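Local atomic coordinates of GH127 beta-L-arabinofuranoside (Geobacillus stearothermophilus, PDB entry 4QK0), a protein that probably hydrolyses beta-L-arabinofuranosides, removing terminal L-arabinofuranosyl units as a glycoside hydrolase of family 127. Residues 571-579 against 640-648; 531-539 against 549-557. All coordinates share one frame; numbering follows the deposited sequence.

Contact 1: 571-579 against 640-648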
ATOM      1  N   ALA A 571       7.994 -14.415   6.079  1.00 27.77           N
ATOM      2  CA  ALA A 571       8.549 -14.184   4.708  1.00 26.73           C
ATOM      3  C   ALA A 571       9.853 -14.936   4.507  1.00 28.00           C
ATOM      4  O   ALA A 571      10.140 -15.411   3.410  1.00 27.28           O
ATOM      5  CB  ALA A 571       8.769 -12.703   4.460  1.00 26.87           C
ATOM      6  N   ASN A 572      10.615 -15.134   5.588  1.00 30.74           N
ATOM      7  CA  ASN A 572      11.880 -15.900   5.560  1.00 31.45           C
ATOM      8  C   ASN A 572      11.671 -17.410   5.830  1.00 32.21           C
ATOM      9  O   ASN A 572      12.366 -18.041   6.665  1.00 34.53           O
ATOM     10  CB  ASN A 572      12.832 -15.309   6.607  1.00 33.47           C
ATOM     11  CG  ASN A 572      14.186 -15.962   6.590  1.00 38.29           C
ATOM     12  OD1 ASN A 572      14.780 -16.214   5.523  1.00 43.60           O
ATOM     13  ND2 ASN A 572      14.701 -16.228   7.773  1.00 39.49           N
ATOM     14  N   LEU A 573      10.644 -17.958   5.194  1.00 32.97           N
ATOM     15  CA  LEU A 573      10.333 -19.395   5.225  1.00 33.01           C
ATOM     16  C   LEU A 573      10.123 -19.783   3.803  1.00 28.84           C
ATOM     17  O   LEU A 573       9.365 -19.132   3.086  1.00 30.35           O
ATOM     18  CB  LEU A 573       9.035 -19.702   5.952  1.00 35.26           C
ATOM     19  CG  LEU A 573       9.059 -20.279   7.364  1.00 37.43           C
ATOM     20  CD1 LEU A 573       7.629 -20.542   7.806  1.00 38.88           C
ATOM     21  CD2 LEU A 573       9.822 -21.565   7.460  1.00 40.51           C
ATOM     22  N   PHE A 574      10.813 -20.828   3.396  1.00 26.70           N
ATOM     23  CA  PHE A 574      10.846 -21.277   2.036  1.00 28.29           C
ATOM     24  C   PHE A 574      10.449 -22.744   2.043  1.00 33.90           C
ATOM     25  O   PHE A 574      10.997 -23.557   2.797  1.00 38.64           O
ATOM     26  CB  PHE A 574      12.237 -21.038   1.406  1.00 27.48           C
ATOM     27  CG  PHE A 574      12.627 -19.584   1.371  1.00 27.22           C
ATOM     28  CD1 PHE A 574      13.154 -18.955   2.494  1.00 27.24           C
ATOM     29  CD2 PHE A 574      12.419 -18.833   0.233  1.00 27.88           C
ATOM     30  CE1 PHE A 574      13.481 -17.612   2.474  1.00 28.88           C
ATOM     31  CE2 PHE A 574      12.730 -17.503   0.199  1.00 26.22           C
ATOM     32  CZ  PHE A 574      13.271 -16.881   1.332  1.00 29.87           C
ATOM     33  N   LEU A 575       9.470 -23.073   1.211  1.00 34.86           N
ATOM     34  CA  LEU A 575       8.971 -24.419   1.148  1.00 36.14           C
ATOM     35  C   LEU A 575       9.566 -25.033  -0.063  1.00 32.34           C
ATOM     36  O   LEU A 575       9.225 -24.647  -1.166  1.00 33.29           O
ATOM     37  CB  LEU A 575       7.431 -24.395   1.095  1.00 37.65           C
ATOM     38  CG  LEU A 575       6.776 -25.771   1.088  1.00 45.35           C
ATOM     39  CD1 LEU A 575       7.081 -26.544   2.371  1.00 48.51           C
ATOM     40  CD2 LEU A 575       5.257 -25.687   0.957  1.00 49.77           C
ATOM     41  N   PRO A 576      10.463 -25.999   0.097  1.00 35.27           N
ATOM     42  CA  PRO A 576      10.948 -26.694  -1.107  1.00 35.82           C
ATOM     43  C   PRO A 576       9.870 -27.525  -1.778  1.00 38.02           C
ATOM     44  O   PRO A 576       8.967 -28.037  -1.106  1.00 33.68           O
ATOM     45  CB  PRO A 576      12.015 -27.648  -0.583  1.00 34.96           C
ATOM     46  CG  PRO A 576      12.200 -27.315   0.834  1.00 37.25           C
ATOM     47  CD  PRO A 576      10.988 -26.600   1.323  1.00 35.86           C
ATOM     48  N   ARG A 577       9.932 -27.613  -3.106  1.00 54.41           N
ATOM     49  CA  ARG A 577       8.937 -28.379  -3.930  1.00 68.05           C
ATOM     50  C   ARG A 577       8.811 -29.839  -3.495  1.00 56.03           C
ATOM     51  O   ARG A 577       7.736 -30.408  -3.552  1.00 56.68           O
ATOM     52  CB  ARG A 577       9.243 -28.317  -5.478  1.00 75.30           C
ATOM     53  CG  ARG A 577      10.524 -29.019  -5.963  1.00 78.82           C
ATOM     54  CD  ARG A 577      11.770 -28.304  -5.433  1.00 85.14           C
ATOM     55  NE  ARG A 577      12.450 -28.880  -4.254  1.00 81.18           N
ATOM     56  CZ  ARG A 577      13.420 -28.230  -3.592  1.00 81.18           C
ATOM     57  NH1 ARG A 577      13.796 -26.999  -3.968  1.00 78.97           N
ATOM     58  NH2 ARG A 577      14.025 -28.797  -2.564  1.00 79.40           N
ATOM     59  N   ASP A 578       9.916 -30.418  -3.060  1.00 50.18           N
ATOM     60  CA  ASP A 578       9.962 -31.833  -2.763  1.00 60.81           C
ATOM     61  C   ASP A 578       9.618 -32.178  -1.352  1.00 54.17           C
ATOM     62  O   ASP A 578       9.583 -33.354  -1.035  1.00 54.36           O
ATOM     63  CB  ASP A 578      11.380 -32.365  -2.977  1.00 75.15           C
ATOM     64  CG  ASP A 578      12.414 -31.725  -2.006  1.00 88.60           C
ATOM     65  OD1 ASP A 578      12.092 -31.453  -0.815  1.00 99.22           O
ATOM     66  OD2 ASP A 578      13.562 -31.491  -2.441  1.00 90.37           O
ATOM     67  N   ALA A 579       9.496 -31.174  -0.486  1.00 51.88           N
ATOM     68  CA  ALA A 579       9.281 -31.427   0.922  1.00 54.41           C
ATOM     69  C   ALA A 579       8.016 -32.229   1.085  1.00 58.17           C
ATOM     70  O   ALA A 579       7.036 -32.012   0.377  1.00 57.34           O
ATOM     71  CB  ALA A 579       9.162 -30.140   1.708  1.00 56.37           C
ATOM     72  N   GLU A 640       2.406 -12.827  13.348  1.00 29.18           N
ATOM     73  CA  GLU A 640       2.470 -12.930  11.912  1.00 28.22           C
ATOM     74  C   GLU A 640       1.582 -14.082  11.412  1.00 27.72           C
ATOM     75  O   GLU A 640       1.409 -15.106  12.108  1.00 23.51           O
ATOM     76  CB  GLU A 640       3.926 -13.144  11.462  1.00 27.71           C
ATOM     77  CG  GLU A 640       4.803 -11.924  11.699  1.00 31.31           C
ATOM     78  CD  GLU A 640       6.167 -12.026  11.011  1.00 29.85           C
ATOM     79  OE1 GLU A 640       6.282 -12.552   9.869  1.00 29.41           O
ATOM     80  OE2 GLU A 640       7.147 -11.626  11.652  1.00 31.91           O
HETATM   81  N   MSE A 641       1.128 -13.928  10.157  1.00 26.78           N
HETATM   82  CA  MSE A 641       0.394 -14.989   9.414  1.00 25.33           C
HETATM   83  C   MSE A 641       0.619 -14.824   7.943  1.00 22.42           C
HETATM   84  O   MSE A 641       0.679 -13.717   7.474  1.00 25.16           O
HETATM   85  CB  MSE A 641      -1.092 -14.889   9.767  1.00 23.00           C
HETATM   86  CG  MSE A 641      -1.934 -15.976   9.107  1.00 23.78           C
HETATM   87 SE   MSE A 641      -2.498 -15.374   7.288  1.00 21.44          SE
HETATM   88  CE  MSE A 641      -3.742 -14.042   7.759  1.00 21.72           C
ATOM     89  N   VAL A 642       0.826 -15.925   7.223  1.00 23.94           N
ATOM     90  CA  VAL A 642       0.824 -15.905   5.785  1.00 23.13           C
ATOM     91  C   VAL A 642       0.112 -17.087   5.232  1.00 22.56           C
ATOM     92  O   VAL A 642       0.172 -18.143   5.799  1.00 21.09           O
ATOM     93  CB  VAL A 642       2.230 -15.905   5.127  1.00 24.69           C
ATOM     94  CG1 VAL A 642       2.945 -14.610   5.412  1.00 30.06           C
ATOM     95  CG2 VAL A 642       3.090 -17.039   5.619  1.00 24.39           C
ATOM     96  N   VAL A 643      -0.497 -16.880   4.056  1.00 21.92           N
ATOM     97  CA  VAL A 643      -1.087 -17.943   3.254  1.00 21.13           C
ATOM     98  C   VAL A 643      -0.132 -18.306   2.136  1.00 20.54           C
ATOM     99  O   VAL A 643       0.203 -19.477   1.950  1.00 18.05           O
ATOM    100  CB  VAL A 643      -2.436 -17.513   2.622  1.00 22.38           C
ATOM    101  CG1 VAL A 643      -2.939 -18.513   1.569  1.00 21.80           C
ATOM    102  CG2 VAL A 643      -3.479 -17.358   3.700  1.00 24.87           C
ATOM    103  N   TRP A 644       0.310 -17.298   1.386  1.00 20.81           N
ATOM    104  CA  TRP A 644       1.163 -17.569   0.286  1.00 22.50           C
ATOM    105  C   TRP A 644       2.601 -17.603   0.792  1.00 24.44           C
ATOM    106  O   TRP A 644       3.171 -16.576   1.157  1.00 28.59           O
ATOM    107  CB  TRP A 644       0.956 -16.527  -0.808  1.00 21.53           C
ATOM    108  CG  TRP A 644      -0.331 -16.710  -1.467  1.00 22.23           C
ATOM    109  CD1 TRP A 644      -1.504 -16.064  -1.194  1.00 21.42           C
ATOM    110  CD2 TRP A 644      -0.599 -17.593  -2.546  1.00 21.89           C
ATOM    111  NE1 TRP A 644      -2.481 -16.525  -1.999  1.00 24.08           N
ATOM    112  CE2 TRP A 644      -1.944 -17.449  -2.866  1.00 22.71           C
ATOM    113  CE3 TRP A 644       0.180 -18.489  -3.281  1.00 23.13           C
ATOM    114  CZ2 TRP A 644      -2.553 -18.175  -3.886  1.00 23.48           C
ATOM    115  CZ3 TRP A 644      -0.406 -19.181  -4.303  1.00 25.19           C
ATOM    116  CH2 TRP A 644      -1.785 -19.042  -4.581  1.00 23.90           C
ATOM    117  N   VAL A 645       3.209 -18.762   0.753  1.00 26.76           N
ATOM    118  CA  VAL A 645       4.578 -18.908   1.231  1.00 28.16           C
ATOM    119  C   VAL A 645       5.577 -19.006   0.081  1.00 27.51           C
ATOM    120  O   VAL A 645       5.274 -19.580  -0.967  1.00 23.80           O
ATOM    121  CB  VAL A 645       4.711 -19.980   2.374  1.00 31.43           C
ATOM    122  CG1 VAL A 645       3.429 -20.680   2.718  1.00 33.48           C
ATOM    123  CG2 VAL A 645       5.829 -20.966   2.191  1.00 31.13           C
ATOM    124  N   ASN A 646       6.730 -18.395   0.267  1.00 26.57           N
ATOM    125  CA  ASN A 646       7.814 -18.499  -0.665  1.00 27.15           C
ATOM    126  C   ASN A 646       8.251 -19.905  -0.937  1.00 28.67           C
ATOM    127  O   ASN A 646       8.364 -20.694  -0.062  1.00 28.82           O
ATOM    128  CB  ASN A 646       9.019 -17.684  -0.232  1.00 27.31           C
ATOM    129  CG  ASN A 646       8.789 -16.233  -0.314  1.00 23.10           C
ATOM    130  OD1 ASN A 646       8.844 -15.575   0.657  1.00 32.67           O
ATOM    131  ND2 ASN A 646       8.536 -15.743  -1.463  1.00 21.72           N
ATOM    132  N   GLU A 647       8.497 -20.175  -2.188  1.00 29.74           N
ATOM    133  CA  GLU A 647       8.829 -21.482  -2.645  1.00 39.75           C
ATOM    134  C   GLU A 647      10.320 -21.664  -2.856  1.00 40.06           C
ATOM    135  O   GLU A 647      11.001 -20.783  -3.273  1.00 41.11           O
ATOM    136  CB  GLU A 647       8.015 -21.772  -3.906  1.00 20.00           C
ATOM    137  CG  GLU A 647       8.135 -23.138  -4.519  1.00 20.00           C
ATOM    138  CD  GLU A 647       6.885 -23.610  -5.263  1.00 20.00           C
ATOM    139  OE1 GLU A 647       6.518 -23.033  -6.287  1.00 20.00           O
ATOM    140  OE2 GLU A 647       6.283 -24.592  -4.833  1.00 20.00           O
ATOM    141  N   LYS A 648      10.792 -22.833  -2.478  1.00 51.73           N
ATOM    142  CA  LYS A 648      12.098 -23.416  -2.784  1.00 59.14           C
ATOM    143  C   LYS A 648      13.337 -22.616  -2.518  1.00 55.77           C
ATOM    144  O   LYS A 648      14.188 -23.067  -1.769  1.00 58.81           O
ATOM    145  CB  LYS A 648      12.118 -24.029  -4.174  1.00 66.28           C
ATOM    146  CG  LYS A 648      12.689 -23.140  -5.249  1.00 82.26           C
ATOM    147  CD  LYS A 648      13.648 -23.903  -6.142  1.00 94.71           C
ATOM    148  CE  LYS A 648      14.980 -23.185  -6.287  1.00 99.87           C
ATOM    149  NZ  LYS A 648      16.081 -24.028  -5.777  1.00 98.55           N
TER
HETATM  150  O   HOH W   1       7.470 -11.722   7.822  1.00 32.05           O
HETATM  151  O   HOH W   2       7.419 -17.457   3.226  1.00 24.16           O

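Contact 2: 531-539 against 549-557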
ATOM      1  N   PRO A 531     -10.828 -38.173  -2.429  1.00 32.92           N
ATOM      2  CA  PRO A 531      -9.472 -38.051  -1.858  1.00 33.30           C
ATOM      3  C   PRO A 531      -9.055 -36.605  -1.487  1.00 33.53           C
ATOM      4  O   PRO A 531      -9.307 -35.673  -2.260  1.00 33.36           O
ATOM      5  CB  PRO A 531      -8.567 -38.599  -2.959  1.00 32.96           C
ATOM      6  CG  PRO A 531      -9.453 -39.249  -3.971  1.00 33.10           C
ATOM      7  CD  PRO A 531     -10.817 -38.643  -3.825  1.00 32.45           C
HETATM    8  N   MSE A 532      -8.491 -36.434  -0.285  1.00 34.23           N
HETATM    9  CA  MSE A 532      -8.025 -35.123   0.238  1.00 33.76           C
HETATM   10  C   MSE A 532      -6.505 -35.136   0.487  1.00 30.96           C
HETATM   11  O   MSE A 532      -6.065 -35.052   1.629  1.00 30.17           O
HETATM   12  CB  MSE A 532      -8.733 -34.775   1.572  1.00 30.09           C
HETATM   13  CG  MSE A 532     -10.158 -34.377   1.369  1.00 29.66           C
HETATM   14 SE   MSE A 532     -10.803 -33.583   3.002  1.00 31.46          SE
HETATM   15  CE  MSE A 532     -12.587 -33.121   2.390  1.00 33.04           C
ATOM     16  N   PRO A 533      -5.695 -35.239  -0.572  1.00 27.67           N
ATOM     17  CA  PRO A 533      -4.275 -35.028  -0.392  1.00 27.48           C
ATOM     18  C   PRO A 533      -3.933 -33.582  -0.083  1.00 27.59           C
ATOM     19  O   PRO A 533      -4.751 -32.673  -0.341  1.00 32.48           O
ATOM     20  CB  PRO A 533      -3.701 -35.342  -1.780  1.00 26.78           C
ATOM     21  CG  PRO A 533      -4.788 -34.991  -2.729  1.00 26.58           C
ATOM     22  CD  PRO A 533      -6.057 -35.389  -1.992  1.00 28.11           C
ATOM     23  N   VAL A 534      -2.753 -33.334   0.479  1.00 27.97           N
ATOM     24  CA  VAL A 534      -2.303 -31.934   0.675  1.00 27.93           C
ATOM     25  C   VAL A 534      -1.897 -31.417  -0.685  1.00 24.91           C
ATOM     26  O   VAL A 534      -1.084 -32.008  -1.298  1.00 24.51           O
ATOM     27  CB  VAL A 534      -1.102 -31.811   1.628  1.00 32.06           C
ATOM     28  CG1 VAL A 534      -0.578 -30.358   1.681  1.00 31.08           C
ATOM     29  CG2 VAL A 534      -1.510 -32.232   3.026  1.00 32.83           C
ATOM     30  N   GLU A 535      -2.460 -30.316  -1.125  1.00 24.78           N
ATOM     31  CA  GLU A 535      -2.101 -29.769  -2.380  1.00 27.52           C
ATOM     32  C   GLU A 535      -1.306 -28.449  -2.227  1.00 27.34           C
ATOM     33  O   GLU A 535      -1.585 -27.640  -1.362  1.00 24.91           O
ATOM     34  CB  GLU A 535      -3.357 -29.424  -3.175  1.00 32.01           C
ATOM     35  CG  GLU A 535      -4.294 -30.578  -3.485  1.00 36.58           C
ATOM     36  CD  GLU A 535      -3.882 -31.439  -4.691  1.00 39.69           C
ATOM     37  OE1 GLU A 535      -2.695 -31.396  -5.141  1.00 36.39           O
ATOM     38  OE2 GLU A 535      -4.765 -32.221  -5.149  1.00 36.81           O
ATOM     39  N   ARG A 536      -0.359 -28.249  -3.134  1.00 29.93           N
ATOM     40  CA  ARG A 536       0.381 -27.006  -3.286  1.00 30.95           C
ATOM     41  C   ARG A 536      -0.321 -26.200  -4.369  1.00 29.44           C
ATOM     42  O   ARG A 536      -0.296 -26.589  -5.530  1.00 31.90           O
ATOM     43  CB  ARG A 536       1.816 -27.304  -3.743  1.00 33.65           C
ATOM     44  CG  ARG A 536       2.786 -27.754  -2.642  1.00 39.47           C
ATOM     45  CD  ARG A 536       4.178 -27.988  -3.274  1.00 42.77           C
ATOM     46  NE  ARG A 536       5.267 -28.196  -2.336  1.00 51.41           N
ATOM     47  CZ  ARG A 536       5.457 -29.320  -1.634  1.00 60.93           C
ATOM     48  NH1 ARG A 536       4.631 -30.374  -1.758  1.00 55.14           N
ATOM     49  NH2 ARG A 536       6.475 -29.400  -0.788  1.00 59.16           N
ATOM     50  N   ILE A 537      -0.957 -25.102  -4.013  1.00 24.77           N
ATOM     51  CA  ILE A 537      -1.689 -24.334  -4.992  1.00 25.46           C
ATOM     52  C   ILE A 537      -0.814 -23.201  -5.553  1.00 27.37           C
ATOM     53  O   ILE A 537      -0.181 -22.456  -4.782  1.00 29.53           O
ATOM     54  CB  ILE A 537      -2.948 -23.747  -4.348  1.00 26.08           C
ATOM     55  CG1 ILE A 537      -3.813 -24.867  -3.694  1.00 25.89           C
ATOM     56  CG2 ILE A 537      -3.763 -22.990  -5.374  1.00 27.13           C
ATOM     57  CD1 ILE A 537      -4.257 -25.965  -4.649  1.00 25.51           C
ATOM     58  N   LYS A 538      -0.823 -23.050  -6.871  1.00 23.14           N
ATOM     59  CA  LYS A 538      -0.167 -21.966  -7.551  1.00 28.18           C
ATOM     60  C   LYS A 538      -1.147 -20.990  -8.172  1.00 26.61           C
ATOM     61  O   LYS A 538      -2.189 -21.392  -8.676  1.00 30.16           O
ATOM     62  CB  LYS A 538       0.707 -22.513  -8.666  1.00 30.56           C
ATOM     63  CG  LYS A 538       1.844 -23.390  -8.192  1.00 33.89           C
ATOM     64  CD  LYS A 538       2.941 -22.670  -7.403  1.00 38.12           C
ATOM     65  CE  LYS A 538       3.525 -21.475  -8.189  1.00 46.05           C
ATOM     66  NZ  LYS A 538       4.573 -20.700  -7.491  1.00 45.24           N
ATOM     67  N   ALA A 539      -0.823 -19.706  -8.118  1.00 25.63           N
ATOM     68  CA  ALA A 539      -1.656 -18.707  -8.750  1.00 24.99           C
ATOM     69  C   ALA A 539      -1.199 -18.448 -10.161  1.00 25.01           C
ATOM     70  O   ALA A 539      -0.027 -18.630 -10.501  1.00 25.12           O
ATOM     71  CB  ALA A 539      -1.659 -17.427  -8.001  1.00 25.88           C
ATOM     72  N   LYS A 549       5.519 -18.033  -5.107  1.00 25.83           N
ATOM     73  CA  LYS A 549       4.860 -18.418  -3.871  1.00 26.37           C
ATOM     74  C   LYS A 549       3.884 -19.521  -4.085  1.00 27.06           C
ATOM     75  O   LYS A 549       3.443 -19.728  -5.183  1.00 29.16           O
ATOM     76  CB  LYS A 549       4.157 -17.266  -3.233  1.00 25.87           C
ATOM     77  CG  LYS A 549       5.049 -16.093  -2.936  1.00 28.34           C
ATOM     78  CD  LYS A 549       4.215 -15.134  -2.090  1.00 31.82           C
ATOM     79  CE  LYS A 549       4.756 -13.729  -2.044  1.00 33.98           C
ATOM     80  NZ  LYS A 549       5.884 -13.681  -1.101  1.00 32.70           N
ATOM     81  N   VAL A 550       3.533 -20.206  -2.999  1.00 28.38           N
ATOM     82  CA  VAL A 550       2.677 -21.377  -3.033  1.00 26.87           C
ATOM     83  C   VAL A 550       1.796 -21.346  -1.794  1.00 26.65           C
ATOM     84  O   VAL A 550       2.186 -20.778  -0.769  1.00 22.49           O
ATOM     85  CB  VAL A 550       3.534 -22.640  -3.087  1.00 27.60           C
ATOM     86  CG1 VAL A 550       4.259 -22.858  -1.789  1.00 29.15           C
ATOM     87  CG2 VAL A 550       2.715 -23.866  -3.396  1.00 29.29           C
ATOM     88  N   ALA A 551       0.571 -21.863  -1.925  1.00 25.46           N
ATOM     89  CA  ALA A 551      -0.382 -21.927  -0.819  1.00 23.46           C
ATOM     90  C   ALA A 551      -0.678 -23.358  -0.596  1.00 24.87           C
ATOM     91  O   ALA A 551      -0.734 -24.167  -1.530  1.00 24.33           O
ATOM     92  CB  ALA A 551      -1.656 -21.159  -1.123  1.00 23.06           C
ATOM     93  N   LEU A 552      -0.917 -23.703   0.651  1.00 24.83           N
ATOM     94  CA  LEU A 552      -1.357 -25.070   0.939  1.00 24.90           C
ATOM     95  C   LEU A 552      -2.878 -25.168   1.091  1.00 23.03           C
ATOM     96  O   LEU A 552      -3.527 -24.298   1.662  1.00 23.89           O
ATOM     97  CB  LEU A 552      -0.712 -25.550   2.219  1.00 26.12           C
ATOM     98  CG  LEU A 552       0.802 -25.551   2.130  1.00 27.86           C
ATOM     99  CD1 LEU A 552       1.377 -25.977   3.444  1.00 29.61           C
ATOM    100  CD2 LEU A 552       1.331 -26.461   1.035  1.00 27.74           C
ATOM    101  N   GLN A 553      -3.438 -26.229   0.520  1.00 23.63           N
ATOM    102  CA  GLN A 553      -4.859 -26.486   0.593  1.00 25.28           C
ATOM    103  C   GLN A 553      -5.112 -27.993   0.739  1.00 25.28           C
ATOM    104  O   GLN A 553      -4.472 -28.821   0.100  1.00 22.84           O
ATOM    105  CB  GLN A 553      -5.577 -25.956  -0.644  1.00 26.07           C
ATOM    106  CG  GLN A 553      -7.089 -26.074  -0.543  1.00 30.58           C
ATOM    107  CD  GLN A 553      -7.882 -25.414  -1.658  1.00 27.95           C
ATOM    108  OE1 GLN A 553      -7.459 -24.419  -2.229  1.00 35.49           O
ATOM    109  NE2 GLN A 553      -9.100 -25.912  -1.883  1.00 27.79           N
ATOM    110  N   ARG A 554      -6.120 -28.322   1.526  1.00 26.66           N
ATOM    111  CA  ARG A 554      -6.575 -29.732   1.654  1.00 26.72           C
ATOM    112  C   ARG A 554      -8.098 -29.811   1.658  1.00 22.94           C
ATOM    113  O   ARG A 554      -8.749 -29.176   2.493  1.00 22.54           O
ATOM    114  CB  ARG A 554      -6.033 -30.282   2.959  1.00 28.51           C
ATOM    115  CG  ARG A 554      -6.454 -31.697   3.266  1.00 30.95           C
ATOM    116  CD  ARG A 554      -5.777 -32.245   4.522  1.00 31.24           C
ATOM    117  NE  ARG A 554      -6.172 -33.652   4.654  1.00 30.81           N
ATOM    118  CZ  ARG A 554      -7.304 -34.079   5.209  1.00 29.68           C
ATOM    119  NH1 ARG A 554      -8.174 -33.258   5.742  1.00 30.21           N
ATOM    120  NH2 ARG A 554      -7.570 -35.352   5.219  1.00 34.48           N
ATOM    121  N   GLY A 555      -8.683 -30.577   0.739  1.00 23.31           N
ATOM    122  CA  GLY A 555     -10.147 -30.526   0.598  1.00 23.04           C
ATOM    123  C   GLY A 555     -10.480 -29.100   0.226  1.00 23.11           C
ATOM    124  O   GLY A 555      -9.728 -28.461  -0.520  1.00 25.47           O
ATOM    125  N   PRO A 556     -11.562 -28.551   0.783  1.00 21.38           N
ATOM    126  CA  PRO A 556     -11.961 -27.145   0.534  1.00 23.54           C
ATOM    127  C   PRO A 556     -11.220 -26.085   1.388  1.00 24.70           C
ATOM    128  O   PRO A 556     -11.512 -24.902   1.247  1.00 26.39           O
ATOM    129  CB  PRO A 556     -13.447 -27.144   0.947  1.00 21.08           C
ATOM    130  CG  PRO A 556     -13.469 -28.080   2.109  1.00 20.66           C
ATOM    131  CD  PRO A 556     -12.480 -29.176   1.743  1.00 22.68           C
ATOM    132  N   ILE A 557     -10.324 -26.522   2.280  1.00 23.84           N
ATOM    133  CA  ILE A 557      -9.760 -25.641   3.266  1.00 25.22           C
ATOM    134  C   ILE A 557      -8.348 -25.173   2.898  1.00 23.77           C
ATOM    135  O   ILE A 557      -7.456 -25.983   2.654  1.00 25.48           O
ATOM    136  CB  ILE A 557      -9.778 -26.260   4.668  1.00 25.24           C
ATOM    137  CG1 ILE A 557     -11.245 -26.247   5.133  1.00 28.37           C
ATOM    138  CG2 ILE A 557      -8.929 -25.416   5.610  1.00 25.36           C
ATOM    139  CD1 ILE A 557     -11.443 -26.924   6.457  1.00 30.61           C
TER
HETATM  140  O   HOH W   3      -4.556 -35.599   3.953  1.00 36.97           O
HETATM  141  O   HOH W   4      -7.136 -31.919  -1.459  1.00 22.43           O
HETATM  142  O   HOH W   5       1.803 -18.652  -7.218  1.00 21.52           O

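Contact 1: 571-579 against 640-648
L575 and the C-terminal residues N646 to K648 are joined by two backbone hydrogen bonds, a worked example of how main-chain pairing takes a chain end into a sheet. L575 N donates to N646 O at 2.9 Å, with the donor in the carbonyl plane. K648 N returns the bond to L575 O at 2.7 Å, but from 60° above the carbonyl plane. With both bonds made by L575, opposite E647, the pairing is parallel and short. It adds segment 571-579 to strand 641-647 in the mixed sheet of the C-terminal domain.

The close packing lies on the N646 side. F574 and N646 point to one face of the sheet; with CG anti to the carbonyl carbon in each (chi1 -61° for F574), ring and amide lie side by side and run in the same direction, their planes 24° apart, and F574 CD2 comes 3.6 Å from N646 CB. L575 is directed to the other face, where its CB meets V645 CG2 at 3.9 Å. Next to this pairing, a water lies 2.6 Å from L573 O and accepts from N646 N, linking the segments.

Toward the chain end order fades. R577 and K648 are both poorly ordered; R577 NH1 lies 3.4 Å from K648 CB, while R577 NH2 forms a salt bridge with D578 OD2 at 2.7 Å. K648 also packs on R577 of the second subunit, so this end also meets the neighbouring subunit. The positive ends of R577 and K648 probably disfavour closer approach, and D578 is likely to offset part of that charge, whereas the backbone bonds of L575 do not depend on charge.

Contact 2: 531-539 against 549-557
R554 CG stands anti to the backbone N (chi1 178°) and the chain stays extended to NE, while M532 CG stands anti to its carbonyl carbon (chi1 -73°); these torsions make the two side chains cross at about a right angle. They meet at the open end of an antiparallel beta hairpin, strands 534-539 and 549-554, in the C-terminal domain. The selenium of M532, here a selenomethionine, lies over one face of the R554 guanidinium, 3.8 Å from R554 NH1. In the guanidinium plane a water accepts from R554 NE and donates to M532 O. R554 NH1 makes a separate hydrogen bond to W465 O. A leucine in place of R554 would probably leave that water and W465 O without their donor and the selenomethionine without the flat group beneath it.

Within the hairpin, E535 pairs with Q553 and I537 with A551, each through two backbone bonds; I537 N to A551 O is the shortest of the four at 2.7 Å. I537 CG1 also packs 3.7 Å from Q553 CB. On the other face R536 CB touches V550 CG2 at 3.6 Å, and the extended R536 chain runs alongside L552 before its NH2 reaches P576 O and A579 O. E535 instead turns its carboxylate to R492.

At the end of strand 549-554 the chain makes a type II' turn from R554 to I557, where the positive phi of G555 favours glycine. Q553 NE2 donates to G555 O at 3.0 Å. At the opposite end the bends of K538 at chi2 and chi3 let NZ donate a hydrogen bond to K549 O, 2.7 Å away and 43° above the carbonyl plane.

Contact 2 closes before contact 1 opens along the chain, yet their centres lie only about 13 Å apart, in one mixed sheet of the C-terminal domain. Strand 549-554 borders strand 641-647, and V645 N approaches V550 O at 2.7 Å, probably as a hydrogen bond, so the hairpin and the C-terminal strand are adjacent in the sheet. A side-chain salt bridge between K538 and E647 ties them too. Both contacts also touch the second subunit: K538 and A539 pair with one of its strands and carry the sheet on across the interface, and E640 forms a salt bridge with R544 of that subunit. One sheet region thus serves both the domain and the subunit interface.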